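Local coordinates for 2-polyprenyl-6-methoxyphenol hydroxylase-like FAD-dependent oxidoreductase (Streptomyces sp. NRRL 11266, PDB 6UI5), which binds flavin-adenine dinucleotide and is probably an FAD-dependent oxidoreductase, with a Rossmann-type FAD-binding domain and a thioredoxin-like C-terminal domain, at residues A48-E52 with R89-H93; L54-G58 with A422-Q426; A118-G123 with V135-D140; G130-T134 with Q145-R149. One frame throughout, in Å; residues are numbered along the deposited sequence.

Contact 1 (A48-E52 with R89-H93); sequences AGTLE and REPTH
Glu52 holds CG opposite its carbonyl carbon (chi1 -36°) and extends straight beyond it, while Arg89 bends at its second torsion (-121°), and the two side chains cross beside the helix. Arg89 NH1 gives a hydrogen bond of 3.0 Å to Glu52 OE1, the core of a salt bridge. The bond is fairly straight, lies close to the guanidinium plane and uses the syn lone pair of OE1, although the carboxylate and guanidinium planes are 49° apart. Glu52 OE2 forms its own salt bridge with Arg406, and Arg89 NE bonds Gln86 O, so both groups are held from more than one direction. Next to this pair, Leu51 crosses the Glu90 side chain obliquely, its CB 3.2 Å from Glu90 OE1 and its CD1 above the carboxylate; the acid's stronger partner is Arg64, bound through OE2. Ala48 CB sits 3.4 Å from Glu90 O, where the backbones come closest. Leu51 CD1 reaches His93 ND1 at 3.5 Å, oblique to the ring, whose ND1 also bonds Pro91 O (2.9 Å) and so limits its rotation. The contact is buried. Helix 48-55 packs here on the chain entering strand 92-93, an outer strand of a small antiparallel sheet beside strand 69-75; Gly49 bonds Thr380 through its backbone, and His93 bonds Ile46.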
loop_
_atom_site.group_PDB
_atom_site.type_symbol
_atom_site.label_atom_id
_atom_site.label_comp_id
_atom_site.label_asym_id
_atom_site.label_seq_id
_atom_site.Cartn_x
_atom_site.Cartn_y
_atom_site.Cartn_z
ATOM N N ALA A 48 -5.430 15.427 16.202
ATOM C CA ALA A 48 -4.340 15.864 17.083
ATOM C C ALA A 48 -3.498 16.976 16.460
ATOM O O ALA A 48 -3.071 17.902 17.158
ATOM C CB ALA A 48 -3.460 14.685 17.453
ATOM N N GLY A 49 -3.259 16.916 15.149
ATOM C CA GLY A 49 -2.472 17.966 14.517
ATOM C C GLY A 49 -3.181 19.308 14.509
ATOM O O GLY A 49 -2.545 20.363 14.656
ATOM N N THR A 50 -4.516 19.287 14.323
ATOM C CA THR A 50 -5.299 20.512 14.364
ATOM C C THR A 50 -5.340 21.069 15.771
ATOM O O THR A 50 -5.264 22.288 15.968
ATOM C CB THR A 50 -6.715 20.242 13.860
ATOM O OG1 THR A 50 -6.655 19.780 12.509
ATOM C CG2 THR A 50 -7.554 21.501 13.949
ATOM N N LEU A 51 -5.450 20.190 16.766
ATOM C CA LEU A 51 -5.382 20.649 18.150
ATOM C C LEU A 51 -4.065 21.372 18.451
ATOM O O LEU A 51 -4.089 22.473 19.013
ATOM C CB LEU A 51 -5.612 19.480 19.101
ATOM C CG LEU A 51 -7.107 19.162 19.228
ATOM C CD1 LEU A 51 -7.372 17.751 19.807
ATOM C CD2 LEU A 51 -7.777 20.241 20.048
ATOM N N GLU A 52 -2.903 20.800 18.059
ATOM C CA GLU A 52 -1.622 21.471 18.359
ATOM C C GLU A 52 -1.557 22.859 17.724
ATOM O O GLU A 52 -1.148 23.827 18.372
ATOM C CB GLU A 52 -0.385 20.644 17.919
ATOM C CG GLU A 52 -0.443 19.106 18.047
ATOM C CD GLU A 52 0.841 18.361 17.520
ATOM O OE1 GLU A 52 1.286 17.426 18.228
ATOM O OE2 GLU A 52 1.405 18.701 16.434
ATOM N N ARG A 89 1.094 12.717 22.394
ATOM C CA ARG A 89 0.111 13.523 21.674
ATOM C C ARG A 89 -1.311 13.280 22.165
ATOM O O ARG A 89 -1.522 12.692 23.225
ATOM C CB ARG A 89 0.178 13.272 20.164
ATOM C CG ARG A 89 1.583 12.931 19.633
ATOM C CD ARG A 89 2.023 13.927 18.596
ATOM N NE ARG A 89 3.417 13.724 18.204
ATOM C CZ ARG A 89 4.282 14.696 17.926
ATOM N NH1 ARG A 89 3.914 15.993 17.973
ATOM N NH2 ARG A 89 5.544 14.378 17.603
ATOM N N GLU A 90 -2.279 13.714 21.370
ATOM C CA GLU A 90 -3.652 13.815 21.833
ATOM C C GLU A 90 -4.563 12.851 21.091
ATOM O O GLU A 90 -4.358 12.576 19.906
ATOM C CB GLU A 90 -4.198 15.232 21.628
ATOM C CG GLU A 90 -3.701 16.256 22.579
ATOM C CD GLU A 90 -4.202 17.635 22.208
ATOM O OE1 GLU A 90 -3.624 18.233 21.272
ATOM O OE2 GLU A 90 -5.174 18.108 22.840
ATOM N N PRO A 91 -5.594 12.347 21.756
ATOM C CA PRO A 91 -6.719 11.750 21.028
ATOM C C PRO A 91 -7.452 12.807 20.223
ATOM O O PRO A 91 -7.441 13.992 20.563
ATOM C CB PRO A 91 -7.607 11.202 22.146
ATOM C CG PRO A 91 -7.315 12.137 23.331
ATOM C CD PRO A 91 -5.838 12.423 23.211
ATOM N N THR A 92 -8.107 12.366 19.146
ATOM C CA THR A 92 -9.091 13.223 18.485
ATOM C C THR A 92 -10.180 13.618 19.471
ATOM O O THR A 92 -10.718 12.770 20.188
ATOM C CB THR A 92 -9.712 12.512 17.287
ATOM O OG1 THR A 92 -8.794 12.519 16.198
ATOM C CG2 THR A 92 -10.953 13.219 16.834
ATOM N N HIS A 93 -10.485 14.914 19.519
ATOM C CA HIS A 93 -11.562 15.420 20.357
ATOM C C HIS A 93 -12.799 15.753 19.516
ATOM O O HIS A 93 -12.692 16.213 18.374
ATOM C CB HIS A 93 -11.111 16.653 21.138
ATOM C CG HIS A 93 -10.238 16.348 22.316
ATOM N ND1 HIS A 93 -8.993 15.772 22.192
ATOM C CD2 HIS A 93 -10.417 16.579 23.640
ATOM C CE1 HIS A 93 -8.449 15.646 23.391
ATOM N NE2 HIS A 93 -9.295 16.125 24.285
#

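Contact 2 (L54-G58 with A422-Q426); sequences LDQRG and AETLQ
Gln56 and the turn at 422-426 meet through two CA-H...O contacts, one in each direction, with Gln56 as donor to Ala422 and acceptor from Gln426. Gln56 CA approaches Ala422 O at 3.2 Å and nearly straight (166° at the hydrogen), while Gln426 CA points at Gln56 O from the same distance, 3.2 Å, but more bent. Gly58, with positive phi, is the C-prime residue of the Schellman motif that ends helix 48-55, and Gly58 N bonds Asp55 O. Around this backbone seam, Ala422 CB rests on Gln56 CG (3.7 Å) and on Asp55 CB (3.8 Å). The side chains of Gln56 and Leu425 run side by side in the same direction, Leu425 CD1 lying 3.8 Å from Gln56 CG. Arg57 starts away from 422-426 but bends at its second torsion (-94°), which brings NH1 to 2.7 Å from Leu425 O; the same NH1 bonds Gln56 O weakly. Its NH2 bonds Pro470 O. The fit between the FAD-binding and C-terminal parts therefore depends here largely on matching shape and weak C-H...O contacts, while the charged ends of Arg57 and Asp55 find their salt-bridge partners, Glu20 and Arg64, outside the two segments.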
loop_
_atom_site.group_PDB
_atom_site.type_symbol
_atom_site.label_atom_id
_atom_site.label_comp_id
_atom_site.label_asym_id
_atom_site.label_seq_id
_atom_site.Cartn_x
_atom_site.Cartn_y
_atom_site.Cartn_z
ATOM N N LEU A 54 -4.004 24.828 17.010
ATOM C CA LEU A 54 -4.873 25.750 17.735
ATOM C C LEU A 54 -4.322 26.041 19.122
ATOM O O LEU A 54 -4.539 27.138 19.651
ATOM C CB LEU A 54 -6.301 25.201 17.843
ATOM C CG LEU A 54 -7.169 24.951 16.608
ATOM C CD1 LEU A 54 -8.431 24.147 16.970
ATOM C CD2 LEU A 54 -7.605 26.253 16.021
ATOM N N ASP A 55 -3.605 25.079 19.715
ATOM C CA ASP A 55 -2.975 25.308 21.015
ATOM C C ASP A 55 -1.946 26.426 20.934
ATOM O O ASP A 55 -1.819 27.236 21.855
ATOM C CB ASP A 55 -2.323 24.027 21.516
ATOM C CG ASP A 55 -3.056 23.421 22.673
ATOM O OD1 ASP A 55 -3.836 24.150 23.332
ATOM O OD2 ASP A 55 -2.836 22.221 22.937
ATOM N N GLN A 56 -1.217 26.495 19.824
ATOM C CA GLN A 56 -0.248 27.556 19.594
ATOM C C GLN A 56 -0.850 28.951 19.680
ATOM O O GLN A 56 -0.090 29.930 19.718
ATOM C CB GLN A 56 0.405 27.326 18.219
ATOM C CG GLN A 56 1.449 26.195 18.267
ATOM C CD GLN A 56 1.990 25.836 16.918
ATOM O OE1 GLN A 56 2.586 24.765 16.774
ATOM N NE2 GLN A 56 1.775 26.716 15.894
ATOM N N ARG A 57 -2.186 29.080 19.717
ATOM C CA ARG A 57 -2.790 30.404 19.782
ATOM C C ARG A 57 -3.828 30.483 20.897
ATOM O O ARG A 57 -4.696 31.385 20.892
ATOM C CB ARG A 57 -3.378 30.764 18.412
ATOM C CG ARG A 57 -2.369 30.473 17.288
ATOM C CD ARG A 57 -1.545 31.689 16.920
ATOM N NE ARG A 57 -0.636 31.453 15.790
ATOM C CZ ARG A 57 0.649 31.160 15.933
ATOM N NH1 ARG A 57 1.179 31.095 17.162
ATOM N NH2 ARG A 57 1.387 30.977 14.836
ATOM N N GLY A 58 -3.744 29.564 21.863
ATOM C CA GLY A 58 -4.666 29.585 22.985
ATOM C C GLY A 58 -6.106 29.264 22.645
ATOM O O GLY A 58 -6.988 29.493 23.477
ATOM N N ALA A 422 3.417 24.149 22.822
ATOM C CA ALA A 422 2.693 24.933 21.820
ATOM C C ALA A 422 2.344 26.324 22.342
ATOM O O ALA A 422 2.291 27.279 21.560
ATOM C CB ALA A 422 1.421 24.206 21.354
ATOM N N GLU A 423 2.146 26.474 23.650
ATOM C CA GLU A 423 1.828 27.792 24.201
ATOM C C GLU A 423 2.947 28.840 24.029
ATOM O O GLU A 423 2.643 30.044 24.050
ATOM C CB GLU A 423 1.475 27.659 25.685
ATOM C CG GLU A 423 0.312 26.708 25.948
ATOM C CD GLU A 423 0.015 26.527 27.440
ATOM O OE1 GLU A 423 -0.114 25.363 27.882
ATOM O OE2 GLU A 423 -0.090 27.542 28.172
ATOM N N THR A 424 4.223 28.436 23.878
ATOM C CA THR A 424 5.287 29.437 23.769
ATOM C C THR A 424 5.195 30.221 22.472
ATOM O O THR A 424 5.675 31.358 22.405
ATOM C CB THR A 424 6.686 28.800 23.857
ATOM O OG1 THR A 424 6.924 27.979 22.706
ATOM C CG2 THR A 424 6.847 27.976 25.111
ATOM N N LEU A 425 4.617 29.635 21.425
ATOM C CA LEU A 425 4.407 30.346 20.161
ATOM C C LEU A 425 3.203 31.321 20.164
ATOM O O LEU A 425 2.894 31.878 19.104
ATOM C CB LEU A 425 4.243 29.341 19.013
ATOM C CG LEU A 425 5.433 28.398 18.766
ATOM C CD1 LEU A 425 5.088 26.909 19.027
ATOM C CD2 LEU A 425 5.944 28.561 17.364
ATOM N N GLN A 426 2.549 31.600 21.296
ATOM C CA GLN A 426 1.338 32.428 21.226
ATOM C C GLN A 426 1.627 33.877 20.892
ATOM O O GLN A 426 0.708 34.585 20.469
ATOM C CB GLN A 426 0.548 32.382 22.535
ATOM C CG GLN A 426 -0.061 31.020 22.769
ATOM C CD GLN A 426 -0.878 30.946 24.030
ATOM O OE1 GLN A 426 -1.283 31.966 24.583
ATOM N NE2 GLN A 426 -1.156 29.729 24.478
#

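Contact 3 (A118-G123 with V135-D140); sequences ATRLTG and VTLASD. With FAD (flavin-adenine dinucleotide), chain C.
Strands 120-123 and 135-138 run antiparallel at 135°, and their register slips by one residue between Leu121 and Gly123, a beta bulge. On the face of Leu121, its CD1 meets Val135 CG2 at 3.3 Å, the two side chains crossing at about a right angle. Thr119 places CG2 opposite its backbone N, and this methyl lies 3.6 Å from Leu137 CD2, while its OG1 bonds Trp117 O. The hairpin of strands 120-126 and 133-138 belongs to a three-stranded antiparallel sheet beside the Rossmann-type core, Thr119 and Leu137 both touching Val31 of strand 28-31. Between the strands, Ala138 N bonds Arg120 O at 2.6 Å, in the carbonyl plane. On the bulged side, Thr122 N reaches Thr136 O (3.0 Å) and Thr136 N returns to Gly123 O (2.9 Å), each donor tilted by about a third of a right angle from the carbonyl plane. Leu121 and Leu137 form a non-hydrogen-bonded pair, which turns the N and O of Leu121 away from the partner strand. Here the adenine of FAD docks against the backbone edge of Leu121. Leu121 N points almost straight at FAD N1A (174°), but at 3.4 Å the bond is weak; FAD N6A gives a second, weak and more bent bond to Leu121 O at 3.1 Å. Arg120 brings CG and NH2 near the same N6A, obliquely to its guanidinium.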
loop_
_atom_site.group_PDB
_atom_site.type_symbol
_atom_site.label_atom_id
_atom_site.label_comp_id
_atom_site.label_asym_id
_atom_site.label_seq_id
_atom_site.Cartn_x
_atom_site.Cartn_y
_atom_site.Cartn_z
ATOM N N ALA A 118 -21.994 39.110 4.249
ATOM C CA ALA A 118 -22.817 39.603 3.135
ATOM C C ALA A 118 -22.014 40.443 2.139
ATOM O O ALA A 118 -22.504 41.429 1.588
ATOM C CB ALA A 118 -24.030 40.397 3.649
ATOM N N THR A 119 -20.771 40.054 1.899
ATOM C CA THR A 119 -19.921 40.748 0.939
ATOM C C THR A 119 -19.301 39.722 -0.007
ATOM O O THR A 119 -18.747 38.716 0.442
ATOM C CB THR A 119 -18.841 41.576 1.655
ATOM O OG1 THR A 119 -19.454 42.442 2.630
ATOM C CG2 THR A 119 -18.106 42.433 0.662
ATOM N N ARG A 120 -19.436 39.945 -1.312
ATOM C CA ARG A 120 -18.935 39.006 -2.305
ATOM C C ARG A 120 -17.776 39.611 -3.078
ATOM O O ARG A 120 -17.824 40.776 -3.482
ATOM C CB ARG A 120 -20.019 38.581 -3.297
ATOM C CG ARG A 120 -19.439 37.850 -4.509
ATOM C CD ARG A 120 -20.451 37.609 -5.624
ATOM N NE ARG A 120 -21.544 36.754 -5.177
ATOM C CZ ARG A 120 -21.436 35.441 -5.003
ATOM N NH1 ARG A 120 -22.490 34.747 -4.591
ATOM N NH2 ARG A 120 -20.278 34.826 -5.241
ATOM N N LEU A 121 -16.752 38.803 -3.300
ATOM C CA LEU A 121 -15.676 39.156 -4.208
ATOM C C LEU A 121 -16.063 38.711 -5.613
ATOM O O LEU A 121 -16.241 37.511 -5.867
ATOM C CB LEU A 121 -14.365 38.507 -3.761
ATOM C CG LEU A 121 -13.142 38.925 -4.548
ATOM C CD1 LEU A 121 -12.028 38.990 -3.577
ATOM C CD2 LEU A 121 -12.825 37.902 -5.611
ATOM N N THR A 122 -16.195 39.673 -6.523
ATOM C CA THR A 122 -16.561 39.362 -7.896
ATOM C C THR A 122 -15.372 39.269 -8.837
ATOM O O THR A 122 -15.498 38.663 -9.907
ATOM C CB THR A 122 -17.529 40.411 -8.414
ATOM O OG1 THR A 122 -16.837 41.662 -8.536
ATOM C CG2 THR A 122 -18.639 40.572 -7.413
ATOM N N GLY A 123 -14.232 39.849 -8.478
ATOM C CA GLY A 123 -13.048 39.715 -9.308
ATOM C C GLY A 123 -11.880 40.495 -8.741
ATOM O O GLY A 123 -11.964 41.106 -7.665
ATOM N N VAL A 135 -9.064 44.714 -6.231
ATOM C CA VAL A 135 -10.103 43.720 -6.026
ATOM C C VAL A 135 -11.455 44.423 -6.139
ATOM O O VAL A 135 -11.540 45.652 -6.091
ATOM C CB VAL A 135 -9.914 43.026 -4.662
ATOM C CG1 VAL A 135 -10.384 43.913 -3.535
ATOM C CG2 VAL A 135 -10.565 41.692 -4.637
ATOM N N THR A 136 -12.514 43.645 -6.357
ATOM C CA THR A 136 -13.851 44.227 -6.391
ATOM C C THR A 136 -14.770 43.402 -5.506
ATOM O O THR A 136 -14.789 42.166 -5.600
ATOM C CB THR A 136 -14.431 44.322 -7.811
ATOM O OG1 THR A 136 -15.111 43.118 -8.139
ATOM C CG2 THR A 136 -13.347 44.579 -8.837
ATOM N N LEU A 137 -15.527 44.102 -4.653
ATOM C CA LEU A 137 -16.420 43.522 -3.657
ATOM C C LEU A 137 -17.834 44.011 -3.917
ATOM O O LEU A 137 -18.033 45.200 -4.172
ATOM C CB LEU A 137 -15.998 43.917 -2.237
ATOM C CG LEU A 137 -14.790 43.226 -1.589
ATOM C CD1 LEU A 137 -13.511 43.676 -2.232
ATOM C CD2 LEU A 137 -14.742 43.550 -0.120
ATOM N N ALA A 138 -18.815 43.104 -3.819
ATOM C CA ALA A 138 -20.208 43.363 -4.210
ATOM C C ALA A 138 -21.146 43.208 -3.011
ATOM O O ALA A 138 -21.695 42.128 -2.767
ATOM C CB ALA A 138 -20.648 42.430 -5.366
ATOM N N SER A 139 -21.346 44.301 -2.281
ATOM C CA SER A 139 -22.352 44.378 -1.235
ATOM C C SER A 139 -23.686 44.838 -1.835
ATOM O O SER A 139 -23.797 45.124 -3.034
ATOM C CB SER A 139 -21.883 45.323 -0.128
ATOM O OG SER A 139 -22.648 45.183 1.060
ATOM N N ASP A 140 -24.720 44.904 -0.986
ATOM C CA ASP A 140 -25.994 45.474 -1.415
ATOM C C ASP A 140 -25.824 46.922 -1.837
ATOM O O ASP A 140 -26.416 47.359 -2.832
ATOM C CB ASP A 140 -27.031 45.381 -0.295
ATOM C CG ASP A 140 -27.067 44.020 0.360
ATOM O OD1 ASP A 140 -26.018 43.329 0.377
ATOM O OD2 ASP A 140 -28.154 43.644 0.854
HETATM P PA FAD C . -15.320 26.443 3.275
HETATM O O1A FAD C . -15.661 25.737 4.569
HETATM O O2A FAD C . -16.109 25.793 2.151
HETATM O O5B FAD C . -15.505 28.083 3.423
HETATM C C5B FAD C . -15.416 28.911 2.274
HETATM C C4B FAD C . -16.186 30.240 2.566
HETATM O O4B FAD C . -16.041 31.139 1.623
HETATM C C3B FAD C . -17.707 29.963 2.624
HETATM O O3B FAD C . -18.238 30.691 3.644
HETATM C C2B FAD C . -18.230 30.468 1.265
HETATM O O2B FAD C . -19.694 30.687 1.394
HETATM C C1B FAD C . -17.555 31.577 1.137
HETATM N N9A FAD C . -17.381 32.073 -0.215
HETATM C C8A FAD C . -17.237 31.337 -1.340
HETATM N N7A FAD C . -17.028 32.187 -2.368
HETATM C C5A FAD C . -17.022 33.447 -1.869
HETATM C C6A FAD C . -16.849 34.692 -2.461
HETATM N N6A FAD C . -16.619 35.254 -3.784
HETATM N N1A FAD C . -16.898 35.806 -1.726
HETATM C C2A FAD C . -17.104 35.731 -0.392
HETATM N N3A FAD C . -17.258 34.507 0.191
HETATM C C4A FAD C . -17.221 33.372 -0.541
HETATM N N1 FAD C . -14.257 18.397 7.893
HETATM C C2 FAD C . -13.701 17.596 9.022
HETATM O O2 FAD C . -12.715 17.929 9.593
HETATM N N3 FAD C . -14.412 16.353 9.436
HETATM C C4 FAD C . -15.632 15.953 8.732
HETATM O O4 FAD C . -16.221 14.972 9.039
HETATM C C4X FAD C . -16.164 16.787 7.593
HETATM N N5 FAD C . -17.367 16.334 6.935
HETATM C C5X FAD C . -17.907 17.126 5.802
HETATM C C6 FAD C . -19.068 16.676 5.169
HETATM C C7 FAD C . -19.602 17.400 4.110
HETATM C C7M FAD C . -20.850 16.675 3.626
HETATM C C8 FAD C . -18.997 18.585 3.661
HETATM C C8M FAD C . -19.660 19.318 2.488
HETATM C C9 FAD C . -17.826 19.040 4.295
HETATM C C9A FAD C . -17.264 18.313 5.371
HETATM N N10 FAD C . -15.999 18.782 6.056
HETATM C C10 FAD C . -15.480 18.000 7.175
HETATM C "C1'" FAD C . -15.373 20.042 5.610
HETATM C "C2'" FAD C . -13.905 20.041 5.149
HETATM O "O2'" FAD C . -13.029 20.072 6.214
HETATM C "C3'" FAD C . -13.593 21.330 4.390
HETATM O "O3'" FAD C . -12.358 21.143 3.774
HETATM C "C4'" FAD C . -13.457 22.600 5.253
HETATM O "O4'" FAD C . -14.603 22.924 5.989
HETATM C "C5'" FAD C . -13.234 23.713 4.222
HETATM O "O5'" FAD C . -12.691 24.856 4.821
HETATM P P FAD C . -12.466 26.234 3.938
HETATM O O1P FAD C . -12.500 27.421 4.871
HETATM O O2P FAD C . -11.229 26.218 3.060
HETATM O O3P FAD C . -13.728 26.256 2.869
#

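Contact 4 (G130-T134 with Q145-R149); sequences GSGVT and QLRCR
Val133 O takes the hydrogen bond of Cys148 N at 2.8 Å, nearly straight (168°) and almost along the carbonyl direction. The reverse bond, Val133 N to Cys148 O at 3.0 Å, is less well lined up, its donor tilted from the carbonyl plane. Together they make Val133 and Cys148 a hydrogen-bonded pair of the beta hairpin formed by strands 133-138 and 143-148, the second hairpin of a three-stranded antiparallel sheet. Thr134 and Arg147 follow as a non-hydrogen-bonded pair on the other face. Val133 CB and Cys148 SG share one face, 4.1 Å apart; Cys148 also touches Pro4, and Val133 touches Arg278. On the face of Thr134, Arg147 sets CG opposite its backbone N (chi1 -176°), then bends at its second torsion (31°) and turns toward the residues that precede strand 133-138, Gly132 and Ser131. Its guanidinium thereby lies flat over Gly132, with Gly132 CA 3.8 Å above the plane and over the centre; a residue without a side chain lets the flat group settle directly on the main chain. Ser131 OG stands at the edge of that group, 3.7 Å from Arg147 NH2, and Thr134 OG1 is 3.7 Å from Arg147 CD, the two side chains crossing at about a right angle. Arg149 O bonds Arg278 NH1 where the second strand ends. Toward the opposite end, Thr134 CA makes a bent CA-H...O contact with Leu146 O at 3.4 Å, and Thr134 CG2 packs against Gln145 OE1 at 3.4 Å.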
loop_
_atom_site.group_PDB
_atom_site.type_symbol
_atom_site.label_atom_id
_atom_site.label_comp_id
_atom_site.label_asym_id
_atom_site.label_seq_id
_atom_site.Cartn_x
_atom_site.Cartn_y
_atom_site.Cartn_z
ATOM N N GLY A 130 2.942 44.918 -10.919
ATOM C CA GLY A 130 2.899 43.878 -9.912
ATOM C C GLY A 130 2.913 44.383 -8.492
ATOM O O GLY A 130 2.966 43.569 -7.563
ATOM N N SER A 131 2.853 45.697 -8.295
ATOM C CA SER A 131 2.988 46.309 -6.982
ATOM C C SER A 131 1.798 46.043 -6.064
ATOM O O SER A 131 1.866 46.372 -4.872
ATOM C CB SER A 131 3.194 47.814 -7.167
ATOM O OG SER A 131 2.306 48.335 -8.156
ATOM N N GLY A 132 0.720 45.472 -6.581
ATOM C CA GLY A 132 -0.471 45.262 -5.776
ATOM C C GLY A 132 -1.525 44.563 -6.601
ATOM O O GLY A 132 -1.353 44.325 -7.800
ATOM N N VAL A 133 -2.614 44.206 -5.929
ATOM C CA VAL A 133 -3.805 43.677 -6.578
ATOM C C VAL A 133 -4.948 44.629 -6.277
ATOM O O VAL A 133 -5.088 45.106 -5.145
ATOM C CB VAL A 133 -4.162 42.254 -6.103
ATOM C CG1 VAL A 133 -5.427 41.755 -6.827
ATOM C CG2 VAL A 133 -2.974 41.315 -6.290
ATOM N N THR A 134 -5.747 44.919 -7.297
ATOM C CA THR A 134 -7.010 45.618 -7.125
ATOM C C THR A 134 -8.131 44.587 -7.163
ATOM O O THR A 134 -8.127 43.676 -7.997
ATOM C CB THR A 134 -7.194 46.684 -8.210
ATOM O OG1 THR A 134 -6.003 47.487 -8.287
ATOM C CG2 THR A 134 -8.425 47.582 -7.936
ATOM N N GLN A 145 -14.220 48.837 -5.178
ATOM C CA GLN A 145 -13.085 48.374 -5.956
ATOM C C GLN A 145 -11.856 48.599 -5.057
ATOM O O GLN A 145 -11.248 49.669 -5.093
ATOM C CB GLN A 145 -13.030 49.149 -7.295
ATOM C CG GLN A 145 -12.531 48.367 -8.506
ATOM C CD GLN A 145 -11.729 49.226 -9.457
ATOM O OE1 GLN A 145 -10.690 49.778 -9.085
ATOM N NE2 GLN A 145 -12.211 49.361 -10.689
ATOM N N LEU A 146 -11.492 47.591 -4.257
ATOM C CA LEU A 146 -10.464 47.750 -3.223
ATOM C C LEU A 146 -9.059 47.433 -3.742
ATOM O O LEU A 146 -8.825 46.404 -4.393
ATOM C CB LEU A 146 -10.787 46.879 -2.007
ATOM C CG LEU A 146 -9.818 46.777 -0.828
ATOM C CD1 LEU A 146 -9.220 48.136 -0.429
ATOM C CD2 LEU A 146 -10.551 46.166 0.366
ATOM N N ARG A 147 -8.131 48.330 -3.427
ATOM C CA ARG A 147 -6.711 48.187 -3.719
ATOM C C ARG A 147 -6.044 47.526 -2.512
ATOM O O ARG A 147 -6.120 48.056 -1.397
ATOM C CB ARG A 147 -6.126 49.572 -4.021
ATOM C CG ARG A 147 -4.656 49.664 -4.446
ATOM C CD ARG A 147 -4.147 48.451 -5.226
ATOM N NE ARG A 147 -2.840 48.692 -5.845
ATOM C CZ ARG A 147 -1.688 48.844 -5.183
ATOM N NH1 ARG A 147 -1.651 48.795 -3.852
ATOM N NH2 ARG A 147 -0.563 49.052 -5.860
ATOM N N CYS A 148 -5.417 46.365 -2.721
ATOM C CA CYS A 148 -4.856 45.585 -1.620
ATOM C C CYS A 148 -3.465 45.056 -1.973
ATOM O O CYS A 148 -2.982 45.186 -3.101
ATOM C CB CYS A 148 -5.778 44.423 -1.243
ATOM S SG CYS A 148 -5.693 43.058 -2.385
ATOM N N ARG A 149 -2.833 44.425 -0.984
ATOM C CA ARG A 149 -1.436 44.007 -1.035
ATOM C C ARG A 149 -1.268 42.557 -1.453
ATOM O O ARG A 149 -0.451 42.238 -2.327
ATOM C CB ARG A 149 -0.801 44.224 0.339
ATOM C CG ARG A 149 0.683 44.050 0.374
ATOM C CD ARG A 149 1.253 44.992 1.395
ATOM N NE ARG A 149 2.689 44.827 1.524
ATOM C CZ ARG A 149 3.429 45.575 2.327
ATOM N NH1 ARG A 149 2.847 46.529 3.047
ATOM N NH2 ARG A 149 4.737 45.374 2.409
#

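Overall arrangement
The four contacts form two pairs, contacts 1 and 2 on helix 48-55 and contacts 3 and 4 on strand 133-138. Contacts 1 and 2 touch where Glu52 O meets Ala422 CB at 4.0 Å; contact 2 adds the tie to the C-terminal part, while in contact 1 the side chain of Thr92 is about 9 Å from the FAD. Contacts 3 and 4 have centres 14 Å apart, and Val135 N to Leu146 O (2.5 Å) is probably a hydrogen bond between them. Contact 3 meets the adenine end of the FAD directly, whereas in contact 4 the side chain of Leu146 stays about 12 Å from the cofactor. Contacts 1 and 3 have centres 36 Å apart, on opposite sides of the chain's centre.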